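Local coordinates for protein probable tRNA pseudouridine synthase D (PDB 1Z2Z) that probably converts uridine 13 of transfer RNAs into pseudouridine, as a member of the TruD family of tRNA pseudouridine synthases, at residues Thr17-Leu22 with Thr157-Ala162; Val301-Glu306 with Lys314-Thr319; Arg241-His246 with Phe258-Gln263; Leu50-Thr55 with Ile113-Leu118; Gly128-Asn133 with Leu416-Tyr421. One frame throughout, in Å; residues are numbered along the deposited sequence.

From the N terminus, residues 17-22 pair with 157-162 on helix 146-163, closing interaction 1. Inside that loop nests interaction 4, which pairs strands 49-57 and 113-121 of the large mixed sheet. Strand 130-142 of the same sheet then opens interaction 5, which crosses interaction 1 because its second half comes only at 416-421. Within this long excursion, interactions 3 and 2 follow in series, each closing a short loop: the first after helix 238-249, the second after strand 301-302. Interaction 5 thus brings the late chain back to the early sheet. The centres of interactions 4 and 5 are about 19 Å apart, those of interactions 1 and 3 about 45 Å.

Interaction 1: residues Thr17-Leu22 with Thr157-Ala162; sequences TDTTGL and TDEILA
D18 and E159 form the polar part of a loop-on-helix contact, in which the irregular segment 17-22, between helix 5-8 and strand 33-39, lies against the last turns of helix 146-163. The evidence for a specific link is one hydrogen bond: D18 N donates to E159 OE1 over 3.2 Å, with an N-H...O angle of 160°. The carboxylate oxygen is met on its syn side, the donor standing 23° out of the carboxylate plane. E159 reaches this place because its CG is anti to its own carbonyl carbon and the chain stays extended beyond it, carrying the acid group from the helix to the loop backbone. The D18 and E159 side chains cross at about a right angle, with their carboxylate planes turned 34° from each other. These are like charges with no hydrogen bond assigned between them, and their proximity is probably unfavourable unless one acid is protonated. The apolar contact is T17 CG2 on I160 CG1 at 3.9 Å. Separately, the T19 methyl CG2 lies beside the carboxylate, 4.0 Å from E159 OE2. The hydroxyls of T17 and T19 are both hydrogen-bonded to K431 NZ, while T17 N is held by E428 of helix 423-430. The arrangement is a helix glutamate accepting from a backbone N-H of the N-terminal loop, in loop-on-helix packing away from the predicted nucleophile D86.

Interaction 2: residues Val301-Glu306 with Lys314-Thr319; sequences VCFRNE and KTEKVT
F303 sets the edge of its ring against E316 CB, while K314 O approaches it obliquely, and its course can be followed outward from CB. With CG anti to the carbonyl carbon (chi1 -48°), CB directs the ring alongside segment 314-319. The CD2 corner lies 3.5 Å from K314 O. At CE2 the neighbour is E316 CB, 3.4 Å away and close to the ring plane, which makes this an edge contact. CZ shares that methylene and is also 3.9 Å from E316 OE1, the carboxylate being turned 51° from the ring. The E316 chain, extended beyond CG, thus runs past the ring's outer end and goes on to touch M326 of helix 323-330. Backbone pairing is slight: V301 N donates to E316 O over 3.2 Å at 165°. Beside it, T315 places CB 3.4 Å from V301 O, and its CG2 meets C302 CB at 4.1 Å. C302 itself is bonded through its backbone to F336, so strand 301-302 has its sheet partner in 336-337. An alanine in place of F303 would probably leave the E316 methylene without the ring edge it packs on and the K314 carbonyl without its ring neighbour. The chemistry is thus one backbone hydrogen bond and otherwise van der Waals contacts of ring, methylene and methyl groups, some of them against carbonyl oxygens.

Interaction 3: residues Arg241-His246 with Phe258-Gln263; sequences RAMMNH and FRVLPQ
M243, modelled as selenomethionine, is met by three residues of segment 258-263, and the contact is apolar throughout. Aliphatic packing comes first. V260 points toward the helix, its two methyls dividing between M243 and H246: CG2 lies 3.5 Å from M243 CG, while CG1 reaches H246 CB at 4.0 Å. Its CB also faces A242 CB at 4.3 Å. L261 comes across the M243 chain at about a right angle, with CD1 3.8 Å from SE and CD2 3.9 Å from CG. Methyl-on-ring packing is the second kind: M243 bends at chi3 (59°), which swings CE over one face of the F258 ring, 4.1 Å from CE1. An alanine replacing V260 would probably open a gap between A242, M243 and H246 and lose the wedge that fixes the loop against the helix. The polar end of H246 is served outside the contact, NE2 being hydrogen-bonded to D253. Helix 194-202 packs on the same cluster, touching both M243 and F258. The arrangement is that of a connecting loop, between helix 238-249 and helix 263-287, which folds back and packs on the first of them through hydrophobic side chains.

Interaction 4: residues Leu50-Thr55 with Ile113-Leu118; sequences LIVELT and IELKVL
V52 to T55 pair with V117 to E114 as antiparallel strands, with axes that approach to 4.3 Å and N-to-C directions 142° apart. E53 with K116 and T55 with E114 are the hydrogen-bonded pairs, each with two bonds, among them E53 N to K116 O at 2.7 Å; L118 N adds a fifth bond to I51 O. V52 with V117 and L54 with L115 are the non-hydrogen-bonded pairs. Side chains divide between the two faces. On that of E53, T55, E114 and K116, the E53 and K116 chains lie side by side and point the same way, both extended beyond CG. K116 NZ makes a long salt bridge to E53 OE1 (3.8 Å) and a second one to E114 OE1 (3.6 Å). A water joins the group, 2.8 Å from T55 OG1 and accepting from K116 NZ at 3.3 Å. L118 CD1 lies over the E53 CB. On the other face L54 CD1 meets L115 CD2 at 3.9 Å and I113 CG2 at 4.1 Å. Here helix 61-72 covers L54 and I113 through L64, and helix 102-105 brings I105 against V52 and V117. Strand 49-57 pairs with 90-98 on its far edge. The chemistry is therefore two-sided: a lysine shared by two acids, probably softening their mutual repulsion, on the face where one water bridges T55 OG1 and K116 NZ, and an apolar face packed against helices.

Interaction 5: residues Gly128-Asn133 with Leu416-Tyr421; sequences GDLWGN and LPKGSY
K418 stretches its side chain along the 128-131 backbone, crossing L130 obliquely. Its CG stands between the backbone N and the carbonyl carbon (chi1 53°), and the chain is extended from there. K418 CB packs on L130 CD2 at 3.7 Å. Further out, K418 CD passes 3.5 Å from L130 O. At the tip, K418 NZ donates to G128 O over 3.1 Å. That last bond meets the carbonyl at 124°, with the donor tilted 21° from its plane. L130 N reaches the same oxygen from the opposite face, closing the inverse gamma turn centred on D129, so two donors grip G128 O. At the root of the lysine, K418 N donates to W131 O (2.8 Å). N133 N follows with L416 O at 2.8 Å, and L416 N returns a bond to N133 O at 3.2 Å. N133 and L416 point to the same side of the sheet. W131 and G132 together face I38 in a classic beta bulge. The pattern is an antiparallel pairing of strands 130-142 and 408-417 in the mixed sheet of this probable pseudouridine synthase, the N133 side chain about 9 Å from that of D86, the predicted nucleophile.

Interaction 1: residues Thr17-Leu22 with Thr157-Ala162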
# COMPACT_ATOMS: atom_id res chain seq x y z
N THR A 17 -11.57 15.22 0.53
CA THR A 17 -12.15 16.17 -0.40
C THR A 17 -13.67 15.98 -0.44
O THR A 17 -14.16 14.85 -0.34
CB THR A 17 -11.60 15.95 -1.82
OG1 THR A 17 -11.98 14.65 -2.27
CG2 THR A 17 -10.08 16.06 -1.83
N ASP A 18 -14.41 17.07 -0.59
CA ASP A 18 -15.88 17.00 -0.65
C ASP A 18 -16.39 17.05 -2.09
O ASP A 18 -17.58 17.24 -2.33
CB ASP A 18 -16.48 18.16 0.14
CG ASP A 18 -16.02 19.50 -0.37
OD1 ASP A 18 -15.29 20.20 0.37
OD2 ASP A 18 -16.37 19.84 -1.53
N THR A 19 -15.48 16.89 -3.05
CA THR A 19 -15.85 16.91 -4.46
C THR A 19 -16.60 15.63 -4.80
O THR A 19 -16.55 14.65 -4.06
CB THR A 19 -14.62 16.99 -5.36
OG1 THR A 19 -13.62 16.07 -4.90
CG2 THR A 19 -14.06 18.40 -5.36
N THR A 20 -17.28 15.65 -5.94
CA THR A 20 -18.05 14.50 -6.37
C THR A 20 -17.17 13.45 -7.02
O THR A 20 -16.17 13.77 -7.67
CB THR A 20 -19.19 14.93 -7.33
OG1 THR A 20 -19.88 13.78 -7.81
CG2 THR A 20 -18.64 15.72 -8.49
N GLY A 21 -17.55 12.19 -6.81
CA GLY A 21 -16.81 11.07 -7.36
C GLY A 21 -16.79 11.08 -8.87
O GLY A 21 -17.80 10.80 -9.52
N LEU A 22 -15.63 11.42 -9.40
CA LEU A 22 -15.40 11.48 -10.83
C LEU A 22 -15.84 10.20 -11.52
O LEU A 22 -16.25 10.21 -12.68
CB LEU A 22 -13.91 11.73 -11.07
CG LEU A 22 -13.47 12.27 -12.42
CD1 LEU A 22 -12.12 12.95 -12.23
CD2 LEU A 22 -13.39 11.15 -13.44
N THR A 157 -8.52 19.06 -7.01
CA THR A 157 -7.09 19.40 -6.95
C THR A 157 -6.87 20.48 -5.90
O THR A 157 -6.12 20.29 -4.95
CB THR A 157 -6.59 19.93 -8.32
OG1 THR A 157 -6.79 18.93 -9.33
CG2 THR A 157 -5.13 20.30 -8.25
N ASP A 158 -7.54 21.62 -6.08
CA ASP A 158 -7.44 22.75 -5.16
C ASP A 158 -7.49 22.32 -3.70
O ASP A 158 -6.59 22.66 -2.92
CB ASP A 158 -8.56 23.77 -5.39
CG ASP A 158 -8.97 24.50 -4.11
OD1 ASP A 158 -9.77 23.93 -3.31
OD2 ASP A 158 -8.49 25.63 -3.87
N GLU A 159 -8.54 21.60 -3.31
CA GLU A 159 -8.64 21.17 -1.93
C GLU A 159 -7.42 20.37 -1.57
O GLU A 159 -6.88 20.51 -0.47
CB GLU A 159 -9.91 20.34 -1.70
CG GLU A 159 -11.15 21.20 -1.51
CD GLU A 159 -12.41 20.39 -1.29
OE1 GLU A 159 -12.45 19.59 -0.33
OE2 GLU A 159 -13.36 20.56 -2.08
N ILE A 160 -6.96 19.55 -2.50
CA ILE A 160 -5.79 18.72 -2.27
C ILE A 160 -4.55 19.58 -2.06
O ILE A 160 -3.86 19.46 -1.05
CB ILE A 160 -5.56 17.76 -3.44
CG1 ILE A 160 -6.63 16.68 -3.43
CG2 ILE A 160 -4.19 17.13 -3.33
CD1 ILE A 160 -6.50 15.68 -4.55
N LEU A 161 -4.30 20.46 -3.02
CA LEU A 161 -3.15 21.33 -2.94
C LEU A 161 -3.16 22.09 -1.62
O LEU A 161 -2.11 22.30 -1.01
CB LEU A 161 -3.16 22.31 -4.12
CG LEU A 161 -1.93 22.32 -5.04
CD1 LEU A 161 -1.49 20.90 -5.41
CD2 LEU A 161 -2.26 23.12 -6.29
N ALA A 162 -4.35 22.48 -1.18
CA ALA A 162 -4.53 23.23 0.06
C ALA A 162 -4.33 22.38 1.32
O ALA A 162 -3.66 22.80 2.26
CB ALA A 162 -5.92 23.86 0.09

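Interaction 2: residues Val301-Glu306 with Lys314-Thr319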
# COMPACT_ATOMS: atom_id res chain seq x y z
N VAL A 301 4.28 15.64 16.28
CA VAL A 301 4.77 15.55 14.92
C VAL A 301 6.03 14.67 14.83
O VAL A 301 6.46 14.09 15.84
CB VAL A 301 5.06 16.98 14.34
CG1 VAL A 301 3.83 17.86 14.49
CG2 VAL A 301 6.25 17.63 15.04
N CYS A 302 6.59 14.56 13.63
CA CYS A 302 7.81 13.79 13.40
C CYS A 302 8.69 14.63 12.48
O CYS A 302 8.23 15.59 11.85
CB CYS A 302 7.52 12.41 12.75
SG CYS A 302 7.17 12.38 10.94
N PHE A 303 9.97 14.27 12.42
CA PHE A 303 10.92 14.99 11.59
C PHE A 303 11.62 13.96 10.74
O PHE A 303 11.55 12.76 11.03
CB PHE A 303 11.95 15.70 12.48
CG PHE A 303 11.34 16.48 13.59
CD1 PHE A 303 10.82 17.76 13.36
CD2 PHE A 303 11.21 15.92 14.86
CE1 PHE A 303 10.18 18.46 14.38
CE2 PHE A 303 10.57 16.61 15.88
CZ PHE A 303 10.06 17.89 15.64
N ARG A 304 12.30 14.42 9.70
CA ARG A 304 13.03 13.52 8.81
C ARG A 304 14.33 13.07 9.49
O ARG A 304 15.07 13.89 10.04
CB ARG A 304 13.32 14.23 7.49
CG ARG A 304 14.10 15.52 7.63
CD ARG A 304 14.24 16.27 6.30
NE ARG A 304 12.97 16.79 5.79
CZ ARG A 304 12.09 16.08 5.08
NH1 ARG A 304 12.32 14.81 4.78
NH2 ARG A 304 10.97 16.65 4.65
N ASN A 305 14.59 11.76 9.44
CA ASN A 305 15.79 11.18 10.05
C ASN A 305 17.11 11.50 9.34
O ASN A 305 17.95 10.62 9.14
CB ASN A 305 15.63 9.65 10.19
CG ASN A 305 15.35 8.95 8.86
OD1 ASN A 305 15.47 9.56 7.79
ND2 ASN A 305 14.99 7.67 8.93
N GLU A 306 17.28 12.77 8.97
CA GLU A 306 18.49 13.23 8.29
C GLU A 306 18.78 12.38 7.04
O GLU A 306 19.93 12.25 6.61
CB GLU A 306 19.68 13.17 9.27
CG GLU A 306 19.32 13.54 10.71
CD GLU A 306 18.62 14.89 10.85
OE1 GLU A 306 18.13 15.20 11.96
OE2 GLU A 306 18.56 15.64 9.85
N LYS A 314 12.18 9.90 16.49
CA LYS A 314 12.27 11.21 17.13
C LYS A 314 10.98 11.99 16.91
O LYS A 314 10.78 12.58 15.84
CB LYS A 314 13.47 11.97 16.55
CG LYS A 314 14.67 11.07 16.21
CD LYS A 314 15.38 10.52 17.45
CE LYS A 314 16.49 11.46 17.92
NZ LYS A 314 16.00 12.81 18.32
N THR A 315 10.10 11.98 17.91
CA THR A 315 8.82 12.68 17.82
C THR A 315 8.62 13.73 18.90
O THR A 315 8.35 13.40 20.05
CB THR A 315 7.64 11.69 17.91
OG1 THR A 315 7.86 10.78 19.00
CG2 THR A 315 7.50 10.92 16.62
N GLU A 316 8.75 15.00 18.51
CA GLU A 316 8.57 16.12 19.43
C GLU A 316 7.09 16.43 19.57
O GLU A 316 6.35 16.44 18.58
CB GLU A 316 9.29 17.37 18.90
CG GLU A 316 9.27 18.55 19.88
CD GLU A 316 10.07 19.75 19.38
OE1 GLU A 316 11.24 19.55 18.95
OE2 GLU A 316 9.55 20.88 19.43
N LYS A 317 6.65 16.69 20.80
CA LYS A 317 5.24 17.00 21.04
C LYS A 317 5.01 18.51 21.07
O LYS A 317 5.63 19.23 21.85
CB LYS A 317 4.80 16.36 22.36
CG LYS A 317 3.30 16.39 22.58
CD LYS A 317 2.93 15.46 23.71
CE LYS A 317 1.43 15.25 23.79
NZ LYS A 317 1.13 14.18 24.79
N VAL A 318 4.12 18.99 20.21
CA VAL A 318 3.81 20.42 20.14
C VAL A 318 2.92 20.87 21.31
O VAL A 318 2.02 20.14 21.73
CB VAL A 318 3.10 20.77 18.79
CG1 VAL A 318 2.04 19.74 18.48
CG2 VAL A 318 2.47 22.17 18.87
N THR A 319 3.20 22.06 21.84
CA THR A 319 2.43 22.61 22.96
C THR A 319 1.83 23.96 22.61
O THR A 319 1.87 24.40 21.46
CB THR A 319 3.28 22.77 24.23
OG1 THR A 319 4.45 23.53 23.92
CG2 THR A 319 3.69 21.41 24.80

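Interaction 3: residues Arg241-His246 with Phe258-Gln263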
# COMPACT_ATOMS: atom_id res chain seq x y z
N ARG A 241 -1.75 -24.32 4.32
CA ARG A 241 -1.51 -25.75 4.44
C ARG A 241 -0.63 -26.06 5.66
O ARG A 241 -0.96 -26.91 6.48
CB ARG A 241 -0.86 -26.31 3.15
CG ARG A 241 -1.79 -26.41 1.92
CD ARG A 241 -1.07 -26.90 0.66
NE ARG A 241 -0.38 -28.18 0.85
CZ ARG A 241 0.88 -28.43 0.48
NH1 ARG A 241 1.42 -29.63 0.70
NH2 ARG A 241 1.62 -27.48 -0.08
N ALA A 242 0.47 -25.34 5.78
CA ALA A 242 1.40 -25.55 6.88
C ALA A 242 0.69 -25.50 8.23
O ALA A 242 1.00 -26.27 9.14
CB ALA A 242 2.52 -24.51 6.83
N MSE A 243 -0.28 -24.59 8.34
CA MSE A 243 -1.03 -24.41 9.59
C MSE A 243 -2.01 -25.52 9.90
O MSE A 243 -2.22 -25.89 11.06
CB MSE A 243 -1.78 -23.08 9.56
CG MSE A 243 -0.87 -21.90 9.44
SE MSE A 243 -1.81 -20.26 9.59
CE MSE A 243 -2.57 -20.49 11.37
N MSE A 244 -2.63 -26.06 8.86
CA MSE A 244 -3.59 -27.12 9.05
C MSE A 244 -2.87 -28.38 9.51
O MSE A 244 -3.40 -29.14 10.31
CB MSE A 244 -4.37 -27.36 7.76
CG MSE A 244 -5.11 -26.12 7.30
SE MSE A 244 -6.24 -26.42 5.77
CE MSE A 244 -7.92 -26.65 6.70
N ASN A 245 -1.66 -28.59 9.01
CA ASN A 245 -0.89 -29.76 9.41
C ASN A 245 -0.62 -29.74 10.92
O ASN A 245 -0.78 -30.76 11.59
CB ASN A 245 0.43 -29.84 8.66
CG ASN A 245 0.26 -30.31 7.23
OD1 ASN A 245 -0.37 -31.34 6.97
ND2 ASN A 245 0.83 -29.56 6.29
N HIS A 246 -0.22 -28.58 11.43
CA HIS A 246 0.08 -28.39 12.85
C HIS A 246 -1.15 -28.64 13.69
O HIS A 246 -1.06 -28.87 14.89
CB HIS A 246 0.56 -26.96 13.11
CG HIS A 246 0.93 -26.70 14.54
ND1 HIS A 246 2.14 -27.08 15.07
CD2 HIS A 246 0.23 -26.12 15.55
CE1 HIS A 246 2.18 -26.75 16.35
NE2 HIS A 246 1.03 -26.17 16.67
N PHE A 258 0.60 -20.54 14.50
CA PHE A 258 1.27 -19.44 13.82
C PHE A 258 2.77 -19.61 13.76
O PHE A 258 3.46 -18.90 13.03
CB PHE A 258 0.97 -18.12 14.52
CG PHE A 258 -0.45 -17.69 14.39
CD1 PHE A 258 -0.93 -17.19 13.18
CD2 PHE A 258 -1.31 -17.76 15.48
CE1 PHE A 258 -2.25 -16.77 13.06
CE2 PHE A 258 -2.63 -17.35 15.36
CZ PHE A 258 -3.10 -16.85 14.16
N ARG A 259 3.28 -20.55 14.56
CA ARG A 259 4.72 -20.82 14.63
C ARG A 259 5.21 -21.66 13.45
O ARG A 259 6.32 -22.20 13.49
CB ARG A 259 5.04 -21.52 15.96
CG ARG A 259 6.10 -20.80 16.80
CD ARG A 259 6.22 -21.39 18.20
NE ARG A 259 7.12 -20.64 19.07
CZ ARG A 259 6.98 -19.35 19.38
NH1 ARG A 259 5.96 -18.65 18.90
NH2 ARG A 259 7.85 -18.76 20.19
N VAL A 260 4.40 -21.74 12.41
CA VAL A 260 4.74 -22.50 11.22
C VAL A 260 5.09 -21.56 10.06
O VAL A 260 5.74 -21.95 9.09
CB VAL A 260 3.57 -23.42 10.83
CG1 VAL A 260 3.44 -24.56 11.84
CG2 VAL A 260 2.29 -22.63 10.80
N LEU A 261 4.64 -20.32 10.18
CA LEU A 261 4.88 -19.29 9.18
C LEU A 261 6.09 -18.45 9.62
O LEU A 261 6.24 -18.16 10.80
CB LEU A 261 3.65 -18.37 9.08
CG LEU A 261 2.26 -19.02 9.13
CD1 LEU A 261 1.20 -17.94 9.28
CD2 LEU A 261 2.03 -19.85 7.88
N PRO A 262 6.95 -18.04 8.67
CA PRO A 262 8.13 -17.24 9.02
C PRO A 262 7.72 -15.93 9.66
O PRO A 262 6.55 -15.73 9.98
CB PRO A 262 8.81 -17.04 7.67
CG PRO A 262 7.66 -17.03 6.71
CD PRO A 262 6.83 -18.18 7.21
N GLN A 263 8.69 -15.03 9.85
CA GLN A 263 8.43 -13.71 10.45
C GLN A 263 7.62 -12.77 9.56
O GLN A 263 7.42 -11.60 9.91
CB GLN A 263 9.76 -13.04 10.80
CG GLN A 263 10.84 -13.13 9.72
CD GLN A 263 10.53 -12.35 8.44
OE1 GLN A 263 9.70 -12.76 7.62
NE2 GLN A 263 11.20 -11.22 8.26

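Interaction 4: residues Leu50-Thr55 with Ile113-Leu118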
# COMPACT_ATOMS: atom_id res chain seq x y z
N LEU A 50 25.69 -5.11 -15.56
CA LEU A 50 25.25 -4.29 -16.69
C LEU A 50 23.93 -3.65 -16.29
O LEU A 50 23.00 -4.35 -15.89
CB LEU A 50 25.09 -5.18 -17.93
CG LEU A 50 25.03 -4.48 -19.30
CD1 LEU A 50 23.75 -3.72 -19.38
CD2 LEU A 50 26.22 -3.56 -19.49
N ILE A 51 23.85 -2.33 -16.39
CA ILE A 51 22.63 -1.64 -15.99
C ILE A 51 21.80 -1.16 -17.18
O ILE A 51 22.23 -0.31 -17.98
CB ILE A 51 22.90 -0.42 -15.08
CG1 ILE A 51 23.99 -0.73 -14.04
CG2 ILE A 51 21.60 -0.03 -14.42
CD1 ILE A 51 23.74 -1.98 -13.19
N VAL A 52 20.58 -1.68 -17.24
CA VAL A 52 19.67 -1.39 -18.33
C VAL A 52 18.34 -0.78 -17.94
O VAL A 52 17.78 -1.09 -16.89
CB VAL A 52 19.37 -2.70 -19.08
CG1 VAL A 52 18.71 -2.40 -20.41
CG2 VAL A 52 20.65 -3.49 -19.28
N GLU A 53 17.83 0.07 -18.81
CA GLU A 53 16.53 0.70 -18.59
C GLU A 53 15.53 -0.23 -19.25
O GLU A 53 15.60 -0.46 -20.45
CB GLU A 53 16.47 2.06 -19.25
CG GLU A 53 15.17 2.77 -19.03
CD GLU A 53 15.05 4.01 -19.87
OE1 GLU A 53 14.31 3.97 -20.88
OE2 GLU A 53 15.72 5.02 -19.54
N LEU A 54 14.63 -0.77 -18.45
CA LEU A 54 13.61 -1.69 -18.92
C LEU A 54 12.29 -0.98 -19.17
O LEU A 54 11.78 -0.27 -18.31
CB LEU A 54 13.43 -2.79 -17.87
CG LEU A 54 12.26 -3.77 -18.00
CD1 LEU A 54 12.32 -4.45 -19.36
CD2 LEU A 54 12.34 -4.80 -16.86
N THR A 55 11.74 -1.16 -20.37
CA THR A 55 10.46 -0.55 -20.71
C THR A 55 9.61 -1.71 -21.13
O THR A 55 9.96 -2.42 -22.06
CB THR A 55 10.57 0.44 -21.87
OG1 THR A 55 11.61 1.39 -21.59
CG2 THR A 55 9.25 1.18 -22.05
N ILE A 113 8.78 -4.92 -25.31
CA ILE A 113 9.86 -4.78 -24.37
C ILE A 113 10.92 -3.99 -25.07
O ILE A 113 11.21 -4.22 -26.23
CB ILE A 113 10.45 -6.13 -23.98
CG1 ILE A 113 9.39 -6.94 -23.23
CG2 ILE A 113 11.73 -5.94 -23.18
CD1 ILE A 113 9.04 -6.38 -21.86
N GLU A 114 11.50 -3.05 -24.35
CA GLU A 114 12.53 -2.22 -24.92
C GLU A 114 13.65 -2.24 -23.90
O GLU A 114 13.41 -2.05 -22.71
CB GLU A 114 11.96 -0.82 -25.11
CG GLU A 114 12.74 0.06 -26.03
CD GLU A 114 11.85 1.04 -26.77
OE1 GLU A 114 11.34 1.99 -26.14
OE2 GLU A 114 11.64 0.83 -27.99
N LEU A 115 14.87 -2.50 -24.37
CA LEU A 115 16.04 -2.56 -23.51
C LEU A 115 17.07 -1.52 -23.92
O LEU A 115 17.47 -1.46 -25.08
CB LEU A 115 16.68 -3.95 -23.59
CG LEU A 115 15.90 -5.15 -23.06
CD1 LEU A 115 16.75 -6.40 -23.22
CD2 LEU A 115 15.53 -4.95 -21.59
N LYS A 116 17.51 -0.69 -22.98
CA LYS A 116 18.49 0.35 -23.28
C LYS A 116 19.57 0.38 -22.20
O LYS A 116 19.29 0.51 -21.01
CB LYS A 116 17.79 1.72 -23.37
CG LYS A 116 16.49 1.72 -24.20
CD LYS A 116 15.77 3.08 -24.18
CE LYS A 116 14.38 3.03 -24.84
NZ LYS A 116 13.61 4.28 -24.58
N VAL A 117 20.82 0.25 -22.61
CA VAL A 117 21.91 0.26 -21.66
C VAL A 117 22.03 1.62 -20.98
O VAL A 117 21.80 2.66 -21.59
CB VAL A 117 23.24 -0.10 -22.37
CG1 VAL A 117 24.38 -0.13 -21.40
CG2 VAL A 117 23.10 -1.46 -23.06
N LEU A 118 22.36 1.61 -19.69
CA LEU A 118 22.56 2.84 -18.95
C LEU A 118 24.05 2.86 -18.58
O LEU A 118 24.69 3.90 -18.61
CB LEU A 118 21.65 2.92 -17.71
CG LEU A 118 20.13 3.04 -17.98
CD1 LEU A 118 19.36 2.89 -16.70
CD2 LEU A 118 19.81 4.36 -18.66
O HOH W 1 10.93 3.90 -22.71

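Interaction 5: residues Gly128-Asn133 with Leu416-Tyr421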
# COMPACT_ATOMS: atom_id res chain seq x y z
N GLY A 128 14.67 -0.99 -3.57
CA GLY A 128 14.86 0.22 -2.81
C GLY A 128 15.75 1.21 -3.51
O GLY A 128 15.70 2.39 -3.20
N ASP A 129 16.56 0.77 -4.47
CA ASP A 129 17.43 1.72 -5.16
C ASP A 129 16.72 2.69 -6.08
O ASP A 129 17.17 2.89 -7.19
CB ASP A 129 18.50 1.00 -5.98
CG ASP A 129 19.47 0.21 -5.13
OD1 ASP A 129 19.13 -0.12 -3.96
OD2 ASP A 129 20.56 -0.11 -5.65
N LEU A 130 15.62 3.30 -5.66
CA LEU A 130 14.97 4.28 -6.52
C LEU A 130 14.38 5.35 -5.61
O LEU A 130 14.05 5.08 -4.46
CB LEU A 130 13.86 3.66 -7.38
CG LEU A 130 12.48 3.53 -6.72
CD1 LEU A 130 11.44 3.18 -7.74
CD2 LEU A 130 12.55 2.50 -5.61
N TRP A 131 14.24 6.56 -6.12
CA TRP A 131 13.66 7.62 -5.32
C TRP A 131 12.16 7.43 -5.36
O TRP A 131 11.57 6.89 -4.42
CB TRP A 131 14.02 8.99 -5.87
CG TRP A 131 13.33 10.09 -5.12
CD1 TRP A 131 12.07 10.58 -5.36
CD2 TRP A 131 13.80 10.75 -3.95
NE1 TRP A 131 11.73 11.49 -4.40
CE2 TRP A 131 12.77 11.62 -3.52
CE3 TRP A 131 14.99 10.69 -3.21
CZ2 TRP A 131 12.90 12.43 -2.38
CZ3 TRP A 131 15.12 11.50 -2.07
CH2 TRP A 131 14.07 12.36 -1.67
N GLY A 132 11.54 7.85 -6.45
CA GLY A 132 10.10 7.71 -6.57
C GLY A 132 9.65 7.13 -7.90
O GLY A 132 10.41 6.48 -8.62
N ASN A 133 8.39 7.41 -8.24
CA ASN A 133 7.77 6.94 -9.47
C ASN A 133 6.84 8.00 -10.07
O ASN A 133 5.88 8.44 -9.42
CB ASN A 133 6.97 5.65 -9.19
CG ASN A 133 7.83 4.38 -9.18
OD1 ASN A 133 7.53 3.43 -8.46
ND2 ASN A 133 8.86 4.35 -10.00
N LEU A 416 5.11 9.92 -6.69
CA LEU A 416 5.15 9.45 -5.32
C LEU A 416 6.54 8.86 -4.97
O LEU A 416 7.29 8.46 -5.85
CB LEU A 416 4.04 8.41 -5.14
CG LEU A 416 2.67 8.88 -4.64
CD1 LEU A 416 2.36 10.27 -5.11
CD2 LEU A 416 1.62 7.89 -5.09
N PRO A 417 6.90 8.83 -3.68
CA PRO A 417 8.19 8.28 -3.23
C PRO A 417 8.09 6.79 -2.96
O PRO A 417 7.02 6.31 -2.57
CB PRO A 417 8.45 9.05 -1.95
CG PRO A 417 7.06 9.10 -1.36
CD PRO A 417 6.26 9.57 -2.57
N LYS A 418 9.18 6.05 -3.13
CA LYS A 418 9.13 4.60 -2.89
C LYS A 418 8.44 4.25 -1.59
O LYS A 418 8.81 4.75 -0.53
CB LYS A 418 10.53 3.98 -2.89
CG LYS A 418 11.52 4.64 -1.96
CD LYS A 418 12.64 3.68 -1.59
CE LYS A 418 13.83 4.41 -0.98
NZ LYS A 418 14.80 3.42 -0.41
N GLY A 419 7.44 3.38 -1.68
CA GLY A 419 6.71 2.96 -0.51
C GLY A 419 5.29 3.45 -0.55
O GLY A 419 4.45 2.95 0.19
N SER A 420 5.00 4.44 -1.40
CA SER A 420 3.64 4.95 -1.52
C SER A 420 2.94 4.38 -2.76
O SER A 420 3.61 3.98 -3.71
CB SER A 420 3.64 6.48 -1.55
OG SER A 420 4.47 6.98 -2.58
N TYR A 421 1.61 4.37 -2.73
CA TYR A 421 0.79 3.82 -3.82
C TYR A 421 -0.12 4.84 -4.52
O TYR A 421 -0.65 5.74 -3.88
CB TYR A 421 -0.07 2.69 -3.26
CG TYR A 421 0.74 1.53 -2.73
CD1 TYR A 421 1.27 0.57 -3.60
CD2 TYR A 421 0.97 1.39 -1.36
CE1 TYR A 421 1.99 -0.52 -3.12
CE2 TYR A 421 1.70 0.31 -0.86
CZ TYR A 421 2.20 -0.65 -1.75
OH TYR A 421 2.85 -1.77 -1.25